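PDB 4BFC: 3-deoxy-d-manno-octulosonic-acid transferase from Acinetobacter baumannii, which probably transfers Kdo from CMP-Kdo to a lipid A precursor during lipopolysaccharide assembly, the fragment here being its C-terminal CMP-Kdo-binding domain. Local coordinates for residues Asn41-His51 against Asp69-His80; Gln57-Tyr65 against Ala185-Leu193. All coordinates share one frame; numbering follows the deposited sequence.

Contact 1 (Asn41-His51 against Asp69-His80). With SO4 (sulfate ion), chain B.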
# COMPACT_ATOMS: atom_id res chain seq x y z
N ASN A 41 -7.52 -30.48 -19.84
CA ASN A 41 -7.77 -31.51 -18.83
C ASN A 41 -7.13 -31.20 -17.48
O ASN A 41 -6.71 -32.11 -16.74
CB ASN A 41 -7.36 -32.91 -19.33
CG ASN A 41 -7.94 -33.23 -20.69
OD1 ASN A 41 -9.15 -33.38 -20.85
ND2 ASN A 41 -7.07 -33.33 -21.68
N ARG A 42 -7.02 -29.91 -17.15
CA ARG A 42 -6.63 -29.53 -15.83
C ARG A 42 -7.83 -28.75 -15.25
O ARG A 42 -8.68 -28.21 -16.03
CB ARG A 42 -5.42 -28.56 -15.84
CG ARG A 42 -4.14 -29.13 -16.48
CD ARG A 42 -3.71 -30.38 -15.75
NE ARG A 42 -3.21 -30.24 -14.37
CZ ARG A 42 -1.97 -29.91 -14.02
NH1 ARG A 42 -1.06 -29.63 -14.98
NH2 ARG A 42 -1.64 -29.94 -12.74
N GLN A 43 -7.93 -28.80 -13.94
CA GLN A 43 -8.87 -27.91 -13.22
C GLN A 43 -8.04 -26.83 -12.53
O GLN A 43 -7.30 -27.12 -11.58
CB GLN A 43 -9.69 -28.67 -12.20
CG GLN A 43 -10.65 -29.61 -12.85
CD GLN A 43 -11.36 -30.47 -11.82
OE1 GLN A 43 -10.74 -31.01 -10.89
NE2 GLN A 43 -12.66 -30.56 -11.96
N VAL A 44 -8.19 -25.60 -13.05
CA VAL A 44 -7.35 -24.47 -12.58
C VAL A 44 -8.10 -23.67 -11.49
O VAL A 44 -9.22 -23.15 -11.77
CB VAL A 44 -7.04 -23.52 -13.73
CG1 VAL A 44 -6.17 -22.35 -13.22
CG2 VAL A 44 -6.27 -24.35 -14.79
N VAL A 45 -7.50 -23.66 -10.30
CA VAL A 45 -8.06 -22.90 -9.15
C VAL A 45 -7.07 -21.77 -8.85
O VAL A 45 -5.85 -22.06 -8.77
CB VAL A 45 -8.35 -23.83 -7.94
CG1 VAL A 45 -9.20 -25.02 -8.41
CG2 VAL A 45 -7.12 -24.38 -7.21
N THR A 46 -7.59 -20.57 -8.61
CA THR A 46 -6.64 -19.44 -8.47
C THR A 46 -6.83 -18.69 -7.14
O THR A 46 -8.01 -18.35 -6.77
CB THR A 46 -6.87 -18.54 -9.69
OG1 THR A 46 -6.41 -19.23 -10.84
CG2 THR A 46 -6.11 -17.17 -9.62
N ILE A 47 -5.76 -18.40 -6.41
CA ILE A 47 -5.86 -17.52 -5.28
C ILE A 47 -5.17 -16.20 -5.70
O ILE A 47 -4.00 -16.19 -6.07
CB ILE A 47 -5.28 -18.02 -3.94
CG1 ILE A 47 -3.77 -18.33 -4.06
CG2 ILE A 47 -6.02 -19.29 -3.50
CD1 ILE A 47 -3.13 -18.96 -2.83
N ALA A 48 -5.96 -15.16 -5.68
CA ALA A 48 -5.58 -13.88 -6.35
C ALA A 48 -5.50 -12.77 -5.36
O ALA A 48 -6.33 -12.65 -4.46
CB ALA A 48 -6.60 -13.55 -7.43
N SER A 49 -4.49 -11.91 -5.55
CA SER A 49 -4.29 -10.77 -4.63
C SER A 49 -4.19 -11.17 -3.15
O SER A 49 -4.80 -10.55 -2.27
CB SER A 49 -5.35 -9.71 -4.85
OG SER A 49 -5.27 -9.24 -6.17
N THR A 50 -3.40 -12.20 -2.89
CA THR A 50 -3.30 -12.78 -1.57
C THR A 50 -2.32 -12.00 -0.70
O THR A 50 -1.37 -11.34 -1.17
CB THR A 50 -2.84 -14.26 -1.61
OG1 THR A 50 -1.68 -14.38 -2.43
CG2 THR A 50 -3.98 -15.14 -2.21
N HIS A 51 -2.59 -12.09 0.60
CA HIS A 51 -1.75 -11.61 1.72
C HIS A 51 -1.44 -12.73 2.67
O HIS A 51 -2.24 -13.69 2.74
CB HIS A 51 -2.50 -10.56 2.54
CG HIS A 51 -2.91 -9.30 1.79
ND1 HIS A 51 -2.64 -8.07 2.27
CD2 HIS A 51 -3.58 -9.12 0.58
CE1 HIS A 51 -3.19 -7.15 1.42
NE2 HIS A 51 -3.74 -7.79 0.40
N ASP A 69 -5.01 -35.76 -6.78
CA ASP A 69 -5.67 -35.49 -8.03
C ASP A 69 -4.77 -34.55 -8.81
O ASP A 69 -4.85 -33.33 -8.61
CB ASP A 69 -7.06 -34.87 -7.76
CG ASP A 69 -7.85 -34.63 -9.02
OD1 ASP A 69 -7.32 -34.86 -10.14
OD2 ASP A 69 -9.03 -34.21 -8.91
N ARG A 70 -3.93 -35.13 -9.70
CA ARG A 70 -2.94 -34.41 -10.54
C ARG A 70 -3.58 -33.51 -11.59
O ARG A 70 -2.88 -32.72 -12.28
CB ARG A 70 -2.00 -35.40 -11.27
CG ARG A 70 -1.01 -36.13 -10.37
CD ARG A 70 -0.56 -35.30 -9.19
NE ARG A 70 0.45 -34.30 -9.57
CZ ARG A 70 1.75 -34.42 -9.35
NH1 ARG A 70 2.22 -35.51 -8.73
NH2 ARG A 70 2.59 -33.47 -9.75
N LYS A 71 -4.89 -33.61 -11.75
CA LYS A 71 -5.60 -32.75 -12.69
C LYS A 71 -5.61 -31.30 -12.11
O LYS A 71 -5.70 -30.34 -12.86
CB LYS A 71 -7.06 -33.15 -12.91
CG LYS A 71 -7.34 -34.06 -14.11
CD LYS A 71 -8.84 -34.40 -14.19
CE LYS A 71 -9.77 -33.19 -14.40
NZ LYS A 71 -10.42 -33.15 -15.76
N LEU A 72 -5.66 -31.20 -10.80
CA LEU A 72 -5.87 -29.84 -10.18
C LEU A 72 -4.55 -29.09 -10.32
O LEU A 72 -3.47 -29.68 -10.22
CB LEU A 72 -6.17 -29.98 -8.68
CG LEU A 72 -7.58 -30.39 -8.29
CD1 LEU A 72 -7.59 -30.71 -6.81
CD2 LEU A 72 -8.53 -29.22 -8.54
N VAL A 73 -4.61 -27.77 -10.42
CA VAL A 73 -3.37 -26.96 -10.28
C VAL A 73 -3.87 -25.66 -9.73
O VAL A 73 -4.96 -25.19 -10.12
CB VAL A 73 -2.71 -26.72 -11.63
CG1 VAL A 73 -3.67 -26.17 -12.73
CG2 VAL A 73 -1.44 -25.88 -11.44
N CYS A 74 -3.09 -25.14 -8.81
CA CYS A 74 -3.44 -23.81 -8.18
C CYS A 74 -2.51 -22.73 -8.69
O CYS A 74 -1.32 -22.81 -8.48
CB CYS A 74 -3.35 -23.93 -6.70
SG CYS A 74 -3.76 -22.42 -5.85
N ILE A 75 -3.10 -21.70 -9.27
CA ILE A 75 -2.35 -20.47 -9.62
C ILE A 75 -2.34 -19.55 -8.38
O ILE A 75 -3.43 -19.29 -7.81
CB ILE A 75 -2.97 -19.77 -10.85
CG1 ILE A 75 -2.90 -20.70 -12.09
CG2 ILE A 75 -2.23 -18.39 -11.06
CD1 ILE A 75 -3.45 -20.09 -13.38
N VAL A 76 -1.17 -19.02 -7.98
CA VAL A 76 -1.07 -18.12 -6.78
C VAL A 76 -0.55 -16.75 -7.25
O VAL A 76 0.48 -16.70 -7.90
CB VAL A 76 -0.11 -18.73 -5.72
CG1 VAL A 76 -0.05 -17.80 -4.54
CG2 VAL A 76 -0.69 -20.09 -5.26
N VAL A 77 -1.31 -15.69 -6.95
CA VAL A 77 -0.95 -14.34 -7.42
C VAL A 77 -0.86 -13.44 -6.17
O VAL A 77 -1.85 -12.81 -5.75
CB VAL A 77 -1.97 -13.78 -8.44
CG1 VAL A 77 -1.37 -12.53 -9.13
CG2 VAL A 77 -2.49 -14.86 -9.41
N PRO A 78 0.27 -13.38 -5.50
CA PRO A 78 0.35 -12.58 -4.25
C PRO A 78 0.16 -11.07 -4.58
O PRO A 78 0.49 -10.57 -5.73
CB PRO A 78 1.80 -12.81 -3.77
CG PRO A 78 2.06 -14.19 -4.35
CD PRO A 78 1.57 -14.07 -5.75
N ARG A 79 -0.50 -10.34 -3.68
CA ARG A 79 -0.81 -8.92 -3.93
C ARG A 79 0.45 -8.07 -4.05
O ARG A 79 0.53 -7.15 -4.86
CB ARG A 79 -1.66 -8.43 -2.73
CG ARG A 79 -2.00 -6.93 -2.80
CD ARG A 79 -2.82 -6.61 -4.04
NE ARG A 79 -3.25 -5.20 -4.05
CZ ARG A 79 -3.83 -4.60 -5.04
NH1 ARG A 79 -4.06 -5.25 -6.18
NH2 ARG A 79 -4.26 -3.32 -4.84
N HIS A 80 1.43 -8.38 -3.20
CA HIS A 80 2.62 -7.56 -3.11
C HIS A 80 3.82 -8.20 -3.74
O HIS A 80 4.34 -9.23 -3.26
CB HIS A 80 2.92 -7.20 -1.68
CG HIS A 80 1.76 -6.57 -0.96
ND1 HIS A 80 0.92 -7.30 -0.18
CD2 HIS A 80 1.24 -5.30 -1.03
CE1 HIS A 80 -0.06 -6.47 0.27
NE2 HIS A 80 0.17 -5.24 -0.22
S SO4 B . -2.82 -3.30 -0.31
O1 SO4 B . -3.38 -1.91 -0.27
O2 SO4 B . -3.89 -4.23 0.16
O3 SO4 B . -1.65 -3.54 0.58
O4 SO4 B . -2.60 -3.57 -1.72
O HOH W 1 -3.13 -7.93 -7.24
O HOH W 2 0.94 -10.04 -0.74
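Two neighbouring parallel strands at the middle of the domain's sheet meet here, 43-48 beside 72-78. Val45 N donates to Val73 O at 3.0 Å and Val45 O accepts from Ile75 N, which sets Val45 opposite Cys74. One face of the sheet carries Val44, Thr46, Val73 and Ile75; there CG1 of Val44, anti to its own amide nitrogen (chi1 180°), meets Ile75 CD1 at 3.5 Å. On the other face Ile47 and Val76 lie side by side, Ile47 CD1 being 3.6 Å from Val76 CG2, and Ile47 also packs on Ile58 of helix 54-68 and Trp192 of helix 185-197. With helix 54-68 the strands form a beta-alpha-beta crossover of the Rossmann-like kind found in the nucleotide-sugar-binding domains of GT-B glycosyltransferases. At the N-terminal end Arg42 folds back, its chain bent at chi2 and chi3, and Arg42 NE joins Gln43 N in gripping Lys71 O from opposite faces of the carbonyl plane; the guanidinium is held further by Thr111 O and His108 O. Beyond a beta bulge between Ala48 and Thr50, His80 and His51 make a T-shaped (edge-to-face) pair, the edge of His80 toward the face of His51; His51 NE2 is hydrogen-bonded to His145 NE2. A sulfate, probably from the crystallisation liquor, takes bonds from Arg79 NE to its O4 (2.9 Å, 174°) and from His80 NE2 to its O3 (2.6 Å).

Contact 2 (Gln57-Tyr65 against Ala185-Leu193)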
# COMPACT_ATOMS: atom_id res chain seq x y z
N GLN A 57 -2.37 -20.87 4.43
CA GLN A 57 -3.61 -21.53 4.92
C GLN A 57 -4.37 -22.24 3.83
O GLN A 57 -4.81 -23.41 4.02
CB GLN A 57 -4.54 -20.59 5.68
CG GLN A 57 -3.94 -19.98 6.97
CD GLN A 57 -4.89 -19.06 7.70
OE1 GLN A 57 -4.71 -18.81 8.90
NE2 GLN A 57 -5.86 -18.52 7.02
N ILE A 58 -4.55 -21.60 2.68
CA ILE A 58 -5.28 -22.22 1.57
C ILE A 58 -4.45 -23.35 0.92
O ILE A 58 -5.01 -24.43 0.66
CB ILE A 58 -5.72 -21.17 0.50
CG1 ILE A 58 -6.75 -20.22 1.13
CG2 ILE A 58 -6.29 -21.87 -0.70
CD1 ILE A 58 -6.96 -18.96 0.34
N LEU A 59 -3.16 -23.12 0.63
CA LEU A 59 -2.33 -24.20 0.06
C LEU A 59 -2.26 -25.43 1.00
O LEU A 59 -2.29 -26.56 0.48
CB LEU A 59 -0.95 -23.80 -0.37
CG LEU A 59 -1.03 -22.74 -1.46
CD1 LEU A 59 0.40 -22.19 -1.62
CD2 LEU A 59 -1.57 -23.29 -2.77
N GLU A 60 -2.22 -25.20 2.31
CA GLU A 60 -2.19 -26.34 3.30
C GLU A 60 -3.46 -27.18 3.19
O GLU A 60 -3.37 -28.45 3.19
CB GLU A 60 -2.15 -25.82 4.73
CG GLU A 60 -0.80 -25.54 5.34
CD GLU A 60 -0.93 -24.97 6.76
OE1 GLU A 60 -2.07 -24.61 7.20
OE2 GLU A 60 0.11 -24.85 7.41
N ALA A 61 -4.61 -26.50 3.10
CA ALA A 61 -5.94 -27.11 2.99
C ALA A 61 -6.06 -27.86 1.65
O ALA A 61 -6.67 -28.97 1.57
CB ALA A 61 -7.07 -26.10 3.20
N LEU A 62 -5.44 -27.30 0.61
CA LEU A 62 -5.57 -27.85 -0.72
C LEU A 62 -4.55 -28.97 -1.03
O LEU A 62 -4.83 -29.78 -1.90
CB LEU A 62 -5.38 -26.70 -1.76
CG LEU A 62 -5.79 -26.95 -3.23
CD1 LEU A 62 -7.28 -27.12 -3.45
CD2 LEU A 62 -5.31 -25.74 -4.01
N ALA A 63 -3.41 -29.01 -0.35
CA ALA A 63 -2.29 -29.89 -0.70
C ALA A 63 -2.72 -31.39 -0.79
O ALA A 63 -2.32 -32.02 -1.72
CB ALA A 63 -1.11 -29.71 0.21
N PRO A 64 -3.56 -31.88 0.14
CA PRO A 64 -3.97 -33.32 -0.02
C PRO A 64 -4.62 -33.56 -1.37
O PRO A 64 -4.40 -34.62 -1.99
CB PRO A 64 -5.04 -33.52 1.06
CG PRO A 64 -4.88 -32.40 2.00
CD PRO A 64 -4.26 -31.24 1.26
N TYR A 65 -5.45 -32.63 -1.84
CA TYR A 65 -6.06 -32.79 -3.14
C TYR A 65 -5.11 -32.64 -4.32
O TYR A 65 -5.28 -33.33 -5.34
CB TYR A 65 -7.25 -31.82 -3.30
CG TYR A 65 -8.29 -32.00 -2.21
CD1 TYR A 65 -9.29 -32.99 -2.34
CD2 TYR A 65 -8.26 -31.22 -1.03
CE1 TYR A 65 -10.24 -33.16 -1.35
CE2 TYR A 65 -9.22 -31.41 -0.02
CZ TYR A 65 -10.21 -32.38 -0.22
OH TYR A 65 -11.22 -32.60 0.74
N ALA A 185 -10.00 -21.03 5.36
CA ALA A 185 -9.26 -21.62 4.22
C ALA A 185 -9.84 -22.99 3.86
O ALA A 185 -10.04 -23.32 2.67
CB ALA A 185 -7.80 -21.72 4.54
N GLN A 186 -10.21 -23.74 4.90
CA GLN A 186 -10.90 -25.05 4.63
C GLN A 186 -12.19 -24.87 3.83
O GLN A 186 -12.45 -25.65 2.88
CB GLN A 186 -11.05 -25.86 5.93
CG GLN A 186 -11.15 -27.39 5.76
CD GLN A 186 -9.98 -28.07 5.02
OE1 GLN A 186 -8.84 -28.17 5.53
NE2 GLN A 186 -10.28 -28.64 3.85
N GLN A 187 -13.00 -23.88 4.20
CA GLN A 187 -14.21 -23.60 3.48
C GLN A 187 -13.96 -23.09 2.06
O GLN A 187 -14.75 -23.38 1.20
CB GLN A 187 -15.18 -22.74 4.28
CG GLN A 187 -16.53 -22.65 3.55
CD GLN A 187 -17.57 -21.95 4.38
OE1 GLN A 187 -17.25 -21.16 5.28
NE2 GLN A 187 -18.84 -22.22 4.06
N VAL A 188 -12.88 -22.32 1.82
CA VAL A 188 -12.58 -21.99 0.42
C VAL A 188 -12.36 -23.25 -0.42
O VAL A 188 -12.86 -23.35 -1.53
CB VAL A 188 -11.25 -21.18 0.31
CG1 VAL A 188 -10.85 -21.02 -1.15
CG2 VAL A 188 -11.39 -19.82 1.00
N VAL A 189 -11.58 -24.18 0.12
CA VAL A 189 -11.30 -25.44 -0.60
C VAL A 189 -12.60 -26.25 -0.75
O VAL A 189 -12.86 -26.73 -1.84
CB VAL A 189 -10.23 -26.26 0.09
CG1 VAL A 189 -10.06 -27.62 -0.60
CG2 VAL A 189 -8.87 -25.53 0.01
N ASP A 190 -13.47 -26.34 0.27
CA ASP A 190 -14.81 -27.07 0.16
C ASP A 190 -15.62 -26.51 -0.95
O ASP A 190 -16.21 -27.21 -1.78
CB ASP A 190 -15.74 -26.86 1.39
CG ASP A 190 -17.06 -27.65 1.28
OD1 ASP A 190 -16.97 -28.87 1.53
OD2 ASP A 190 -18.15 -27.10 0.92
N ILE A 191 -15.70 -25.20 -0.92
CA ILE A 191 -16.52 -24.52 -1.88
C ILE A 191 -15.96 -24.77 -3.30
O ILE A 191 -16.75 -25.02 -4.26
CB ILE A 191 -16.66 -22.98 -1.57
CG1 ILE A 191 -17.48 -22.72 -0.28
CG2 ILE A 191 -17.23 -22.25 -2.74
CD1 ILE A 191 -17.29 -21.32 0.31
N TRP A 192 -14.64 -24.65 -3.47
CA TRP A 192 -14.04 -24.87 -4.77
C TRP A 192 -14.35 -26.30 -5.25
O TRP A 192 -14.76 -26.47 -6.37
CB TRP A 192 -12.54 -24.74 -4.70
CG TRP A 192 -12.07 -23.31 -4.80
CD1 TRP A 192 -12.77 -22.15 -5.08
CD2 TRP A 192 -10.68 -22.95 -4.69
NE1 TRP A 192 -11.87 -21.04 -5.11
CE2 TRP A 192 -10.60 -21.49 -4.86
CE3 TRP A 192 -9.50 -23.67 -4.46
CZ2 TRP A 192 -9.39 -20.84 -4.88
CZ3 TRP A 192 -8.29 -22.98 -4.42
CH2 TRP A 192 -8.24 -21.60 -4.62
N LEU A 193 -14.13 -27.28 -4.38
CA LEU A 193 -14.31 -28.67 -4.85
C LEU A 193 -15.75 -28.94 -5.24
O LEU A 193 -16.01 -29.69 -6.22
CB LEU A 193 -13.75 -29.64 -3.84
CG LEU A 193 -12.28 -29.53 -3.58
CD1 LEU A 193 -11.94 -30.38 -2.38
CD2 LEU A 193 -11.52 -29.96 -4.85
O HOH W 3 -7.93 -30.27 3.42
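Helix-on-helix packing, almost wholly apolar, brings 57-65 against 185-193 on one side of the central sheet, the axes of the segments 8.5 Å apart and crossing at -46°. Val189 is the knob: its side chain enters a hole framed by Ile58, Ala61, Leu62 and Tyr65, with Val189 CG2 3.7 Å from Ala61 CB and CG1 turned to Leu62 CD1 and Tyr65 CE2. The small Ala185 lets the backbones come close near the start of both segments, where Ala185 CA is 4.8 Å from Ile58 CA and Ala185 CB lies 3.5 Å from Gln57 O. At the other end Leu193 lays CD1 over the centre of the Tyr65 ring, 3.5 Å from the centroid and 15° off its normal, a CH-pi contact. With its CG swung anti to the amide nitrogen (chi1 -166°), Leu62 sends CD2 to the edge of the Trp192 indole, 4.1 Å from CZ3. That indole has Val188 CG1 over one face and is anchored by NE1 to Cys132 O in strand 131-134. Beside the solvent-exposed Gln186 a water bridges the helices, giving a hydrogen bond to Ala61 O (2.6 Å) and taking one from Gln186 NE2. Two helices laid side by side over parallel strands in this way form part of one helical layer of the alpha/beta/alpha sandwich of a Rossmann-like domain.

Overall arrangement
Followed from the N terminus, the chain runs through strand 43-50, helix 54-68 and strand 72-78, and contact 1 closes this short loop, leaving 17 residues between its segments. Contact 2 starts inside that loop, on the connecting helix, and closes only at helix 185-197, after the chain has built the rest of the sheet. The two therefore cross along the sequence rather than nest. In space their centres lie about 11 Å apart and they touch: Trp192 CZ3 stands 3.3 Å from Val45 CG2, and Tyr65 packs on Leu72. Together they illustrate how a local crossover unit is tied to a helix late in the chain through one shared hydrophobic layer.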